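Local coordinates for protein AncCDT-1 (Synthetic construct, PDB 5T0W) that binds arginine and probably other amino acids as a reconstructed ancestral periplasmic solute-binding protein, a precursor of cyclohexadienyl dehydratase, at residues Met107-Thr112 against Val179-Val184; Gln111-Lys116 against Val198-Pro203. One frame throughout, in Å; residues are numbered along the deposited sequence.

Interaction 1: Met107-Thr112 against Val179-Val184; sequences MTAGQT and VTDSPV. With ARG (arginine), chain E.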
loop_
_atom_site.group_PDB
_atom_site.type_symbol
_atom_site.label_atom_id
_atom_site.label_comp_id
_atom_site.label_asym_id
_atom_site.label_seq_id
_atom_site.Cartn_x
_atom_site.Cartn_y
_atom_site.Cartn_z
ATOM N N MET A 107 -2.360 10.311 2.050
ATOM C CA MET A 107 -1.689 9.611 3.156
ATOM C C MET A 107 -0.173 9.757 2.971
ATOM O O MET A 107 0.276 10.050 1.857
ATOM C CB MET A 107 -2.079 8.109 3.108
ATOM C CG MET A 107 -1.469 7.203 4.151
ATOM S SD MET A 107 -2.250 7.397 5.723
ATOM C CE MET A 107 -0.892 6.887 6.828
ATOM N N THR A 108 0.606 9.533 4.035
ATOM C CA THR A 108 2.058 9.386 3.936
ATOM C C THR A 108 2.572 8.171 4.720
ATOM O O THR A 108 2.053 7.879 5.796
ATOM C CB THR A 108 2.838 10.592 4.473
ATOM O OG1 THR A 108 2.555 10.758 5.866
ATOM C CG2 THR A 108 2.470 11.854 3.702
ATOM N N ALA A 109 3.616 7.504 4.185
ATOM C CA ALA A 109 4.244 6.307 4.781
ATOM C C ALA A 109 5.746 6.328 4.576
ATOM O O ALA A 109 6.232 6.636 3.494
ATOM C CB ALA A 109 3.693 5.048 4.148
ATOM N N GLY A 110 6.470 5.981 5.634
ATOM C CA GLY A 110 7.898 5.770 5.575
ATOM C C GLY A 110 8.167 4.285 5.580
ATOM O O GLY A 110 7.242 3.479 5.681
ATOM N N GLN A 111 9.443 3.935 5.416
ATOM C CA GLN A 111 9.875 2.546 5.364
ATOM C C GLN A 111 10.267 2.210 6.769
ATOM O O GLN A 111 11.013 2.942 7.380
ATOM C CB GLN A 111 11.064 2.369 4.399
ATOM C CG GLN A 111 10.714 2.557 2.942
ATOM C CD GLN A 111 9.539 1.694 2.590
ATOM O OE1 GLN A 111 9.604 0.472 2.727
ATOM N NE2 GLN A 111 8.447 2.302 2.137
ATOM N N THR A 112 9.811 1.055 7.245
ATOM C CA THR A 112 10.184 0.534 8.565
ATOM C C THR A 112 10.740 -0.893 8.481
ATOM O O THR A 112 10.351 -1.673 7.628
ATOM C CB THR A 112 8.966 0.558 9.453
ATOM O OG1 THR A 112 8.486 1.901 9.491
ATOM C CG2 THR A 112 9.286 0.088 10.842
ATOM N N VAL A 179 11.225 -5.349 5.504
ATOM C CA VAL A 179 10.975 -3.948 5.365
ATOM C C VAL A 179 9.583 -3.824 4.789
ATOM O O VAL A 179 9.189 -4.599 3.929
ATOM C CB VAL A 179 12.006 -3.260 4.452
ATOM C CG1 VAL A 179 11.816 -1.749 4.501
ATOM C CG2 VAL A 179 13.442 -3.614 4.839
ATOM N N THR A 180 8.843 -2.832 5.255
ATOM C CA THR A 180 7.500 -2.593 4.790
ATOM C C THR A 180 7.103 -1.149 5.139
ATOM O O THR A 180 7.839 -0.454 5.856
ATOM C CB THR A 180 6.552 -3.627 5.405
ATOM O OG1 THR A 180 5.318 -3.623 4.699
ATOM C CG2 THR A 180 6.247 -3.319 6.865
ATOM N N ASP A 181 5.946 -0.684 4.672
ATOM C CA ASP A 181 5.465 0.648 5.016
ATOM C C ASP A 181 5.284 0.772 6.514
ATOM O O ASP A 181 4.781 -0.159 7.157
ATOM C CB ASP A 181 4.146 0.965 4.295
ATOM C CG ASP A 181 4.324 1.226 2.786
ATOM O OD1 ASP A 181 5.457 1.320 2.304
ATOM O OD2 ASP A 181 3.312 1.422 2.094
ATOM N N SER A 182 5.612 1.946 7.070
ATOM C CA SER A 182 5.505 2.140 8.531
ATOM C C SER A 182 4.176 1.684 9.117
ATOM O O SER A 182 4.164 0.995 10.139
ATOM C CB SER A 182 5.681 3.594 8.983
ATOM O OG SER A 182 6.468 4.404 8.138
ATOM N N PRO A 183 3.052 2.081 8.522
ATOM C CA PRO A 183 1.776 1.715 9.158
ATOM C C PRO A 183 1.496 0.220 9.118
ATOM O O PRO A 183 0.790 -0.303 9.965
ATOM C CB PRO A 183 0.733 2.498 8.353
ATOM C CG PRO A 183 1.504 3.508 7.571
ATOM C CD PRO A 183 2.847 2.882 7.316
ATOM N N VAL A 184 2.066 -0.466 8.131
ATOM C CA VAL A 184 1.915 -1.928 8.061
ATOM C C VAL A 184 2.788 -2.592 9.117
ATOM O O VAL A 184 2.352 -3.502 9.803
ATOM C CB VAL A 184 2.269 -2.473 6.674
ATOM C CG1 VAL A 184 2.211 -3.981 6.655
ATOM C CG2 VAL A 184 1.328 -1.887 5.643
HETATM N N ARG E . 3.419 1.541 -0.435
HETATM C CA ARG E . 4.217 0.495 -1.089
HETATM C C ARG E . 4.124 0.708 -2.553
HETATM O O ARG E . 4.944 0.137 -3.272
HETATM C CB ARG E . 3.684 -0.868 -0.763
HETATM C CG ARG E . 2.309 -1.070 -1.331
HETATM C CD ARG E . 1.860 -2.525 -1.219
HETATM N NE ARG E . 0.409 -2.588 -1.182
HETATM C CZ ARG E . -0.283 -3.716 -1.205
HETATM N NH1 ARG E . -1.620 -3.687 -1.139
HETATM N NH2 ARG E . 0.359 -4.874 -1.281
HETATM O OXT ARG E . 3.221 1.430 -3.020
#
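Gly110 O is gripped twice by Ser182. The backbone Ser182 N donates to it over 2.6 Å, tilted 27° from the carbonyl plane. The hydroxyl Ser182 OG donates from 2.7 Å, above that plane and from the same face. Ser182 is the first residue of helix 182-189, so the first turn of the helix is tied to the chain at Gly110. Next to this, Thr112 and Thr180 form an antiparallel hydrogen-bonded pair, with Thr112 N to Thr180 O at 2.8 Å.

Gln111 folds back toward Asp181. A bend about the CB-CG bond (chi2 -52°) brings NE2 over to Asp181 OD1, to which it donates at 3.2 Å. The amide and carboxylate planes stand 75° apart. Gln111 OE1 is hydrogen-bonded to Ser144 OG, so both ends of the amide are held. The other oxygen, Asp181 OD2, takes the amino group N of the bound arginine at 2.5 Å. Gln111 is thus a second-shell residue that helps to fix the carboxylate. Ala109 CB also packs on Pro183 CD, 3.9 Å away. A strand-end aspartate holding the ligand's alpha-amino group is a hallmark of the amino acid site in family 3 solute-binding proteins.

Interaction 2: Gln111-Lys116 against Val198-Pro203; sequences QTILVK and VVVDEP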
loop_
_atom_site.group_PDB
_atom_site.type_symbol
_atom_site.label_atom_id
_atom_site.label_comp_id
_atom_site.label_asym_id
_atom_site.label_seq_id
_atom_site.Cartn_x
_atom_site.Cartn_y
_atom_site.Cartn_z
ATOM N N GLN A 111 9.443 3.935 5.416
ATOM C CA GLN A 111 9.875 2.546 5.364
ATOM C C GLN A 111 10.267 2.210 6.769
ATOM O O GLN A 111 11.013 2.942 7.380
ATOM C CB GLN A 111 11.064 2.369 4.399
ATOM C CG GLN A 111 10.714 2.557 2.942
ATOM C CD GLN A 111 9.539 1.694 2.590
ATOM O OE1 GLN A 111 9.604 0.472 2.727
ATOM N NE2 GLN A 111 8.447 2.302 2.137
ATOM N N THR A 112 9.811 1.055 7.245
ATOM C CA THR A 112 10.184 0.534 8.565
ATOM C C THR A 112 10.740 -0.893 8.481
ATOM O O THR A 112 10.351 -1.673 7.628
ATOM C CB THR A 112 8.966 0.558 9.453
ATOM O OG1 THR A 112 8.486 1.901 9.491
ATOM C CG2 THR A 112 9.286 0.088 10.842
ATOM N N ILE A 113 11.698 -1.188 9.353
ATOM C CA ILE A 113 12.313 -2.509 9.460
ATOM C C ILE A 113 11.690 -3.241 10.629
ATOM O O ILE A 113 11.557 -2.700 11.708
ATOM C CB ILE A 113 13.827 -2.416 9.738
ATOM C CG1 ILE A 113 14.542 -1.620 8.655
ATOM C CG2 ILE A 113 14.435 -3.807 9.857
ATOM C CD1 ILE A 113 15.884 -1.092 9.086
ATOM N N LEU A 114 11.368 -4.498 10.409
ATOM C CA LEU A 114 10.792 -5.353 11.420
ATOM C C LEU A 114 11.758 -6.492 11.673
ATOM O O LEU A 114 12.268 -7.064 10.724
ATOM C CB LEU A 114 9.491 -5.911 10.880
ATOM C CG LEU A 114 8.268 -5.909 11.781
ATOM C CD1 LEU A 114 7.889 -4.475 12.103
ATOM C CD2 LEU A 114 7.112 -6.591 11.063
ATOM N N VAL A 115 12.013 -6.796 12.945
ATOM C CA VAL A 115 12.868 -7.929 13.342
ATOM C C VAL A 115 12.307 -8.731 14.536
ATOM O O VAL A 115 11.361 -8.300 15.193
ATOM C CB VAL A 115 14.301 -7.471 13.687
ATOM C CG1 VAL A 115 14.972 -6.868 12.466
ATOM C CG2 VAL A 115 14.302 -6.487 14.833
ATOM N N LYS A 116 12.876 -9.907 14.800
ATOM C CA LYS A 116 12.467 -10.707 15.942
ATOM C C LYS A 116 12.911 -9.955 17.194
ATOM O O LYS A 116 13.983 -9.333 17.188
ATOM C CB LYS A 116 13.084 -12.105 15.866
ATOM N N VAL A 198 9.100 -7.088 16.685
ATOM C CA VAL A 198 9.594 -5.694 16.990
ATOM C C VAL A 198 9.975 -4.745 15.825
ATOM O O VAL A 198 10.564 -5.174 14.841
ATOM C CB VAL A 198 10.818 -5.823 17.926
ATOM C CG1 VAL A 198 11.991 -4.889 17.616
ATOM C CG2 VAL A 198 10.392 -5.708 19.375
ATOM N N VAL A 199 9.662 -3.448 15.982
ATOM C CA VAL A 199 9.976 -2.381 14.996
ATOM C C VAL A 199 11.274 -1.618 15.329
ATOM O O VAL A 199 11.553 -1.398 16.513
ATOM C CB VAL A 199 8.843 -1.340 14.962
ATOM C CG1 VAL A 199 9.244 -0.110 14.163
ATOM C CG2 VAL A 199 7.566 -1.944 14.382
ATOM N N VAL A 200 12.047 -1.277 14.285
ATOM C CA VAL A 200 13.220 -0.385 14.279
ATOM C C VAL A 200 12.962 0.636 13.232
ATOM O O VAL A 200 12.688 0.263 12.099
ATOM C CB VAL A 200 14.482 -1.084 13.704
ATOM C CG1 VAL A 200 15.603 -0.095 13.393
ATOM C CG2 VAL A 200 14.955 -2.190 14.625
ATOM N N ASP A 201 13.140 1.913 13.558
ATOM C CA ASP A 201 12.680 2.964 12.635
ATOM C C ASP A 201 13.733 3.540 11.671
ATOM O O ASP A 201 14.913 3.718 12.019
ATOM C CB ASP A 201 11.980 4.077 13.392
ATOM C CG ASP A 201 10.790 4.608 12.624
ATOM O OD1 ASP A 201 9.697 4.018 12.699
ATOM O OD2 ASP A 201 10.951 5.612 11.910
ATOM N N GLU A 202 13.273 3.837 10.460
ATOM C CA GLU A 202 14.127 4.356 9.415
ATOM C C GLU A 202 13.916 5.858 9.239
ATOM O O GLU A 202 12.874 6.279 8.735
ATOM C CB GLU A 202 13.832 3.647 8.098
ATOM C CG GLU A 202 14.880 3.935 7.051
ATOM C CD GLU A 202 14.746 3.037 5.852
ATOM O OE1 GLU A 202 14.644 3.565 4.704
ATOM O OE2 GLU A 202 14.732 1.801 6.074
ATOM N N PRO A 203 14.897 6.672 9.688
ATOM C CA PRO A 203 14.939 8.061 9.245
ATOM C C PRO A 203 15.791 8.126 7.961
ATOM O O PRO A 203 17.001 7.853 7.975
ATOM C CB PRO A 203 15.509 8.824 10.471
ATOM C CG PRO A 203 15.897 7.781 11.497
ATOM C CD PRO A 203 15.854 6.438 10.793
#
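Thr112 CG2 lies against Val199 CG1, 3.3 Å away, and the two side chains cross at about a right angle. The methyl sits there because CG2 is anti to the backbone N of Thr112, beside the carbonyl carbon. The other methyl of Val199, CG2, meets Leu114 CD1 at 3.4 Å. Val199 is therefore flanked by two side chains of strand 111-115, all on one face of the sheet. Helix 182-189 packs on that face, with Ala185 touching both Thr112 and Leu114.

Ile113, Val115, Val198 and Val200 occupy the other face. Val115 CG2 approaches Val198 CG1 at 4.0 Å, and Ile113 CB lies 4.2 Å from Val200 CB. Phe126 and Leu129 pack on Ile113 here.

Two antiparallel hydrogen-bonded pairs join the backbones. In one, Val115 N reaches Val198 O at 2.9 Å and Val198 N returns to Val115 O. In the other, Val200 N donates to Ile113 O, while the return bond from Ile113 N to Val200 O is longer, 3.3 Å. Leu114 and Val199 make the non-hydrogen-bonded pair between them.

Further on, Glu202 packs against Gln111, with Glu202 CB 3.0 Å from Gln111 O. The extended Glu202 chain, with CG anti to the backbone N (chi1 -168°), carries the carboxylate to Gln111 CB, 3.8 Å from Glu202 OE1.

The N-to-C directions of strands 111-115 and 198-201 differ by 145°. This is an antiparallel strand pair in the mixed sheet of one lobe of the periplasmic binding protein fold, with a helix packed on one face.

Both interactions start from strand 107-115 and share Gln111 and Thr112. The chain reaches this strand after strands 24-29, 63-68 and 85-86 and their helices. It then runs through strands 135-139 and 156-160 and their helices. It returns at 179-184, where interaction 1 closes a loop of 66 residues. Helix 182-189 follows, and strand 198-201 then pairs with the later part of the same strand. Interaction 2 closes a loop of 81 residues. The loops cross: interaction 2 starts later on the strand and also ends later, at 198-203. The later part of strand 107-115 lies between 177-181 and 198-201, and its start pairs with 207-213. Interaction 1 reaches the arginine pocket; interaction 2 continues the sheet away from it.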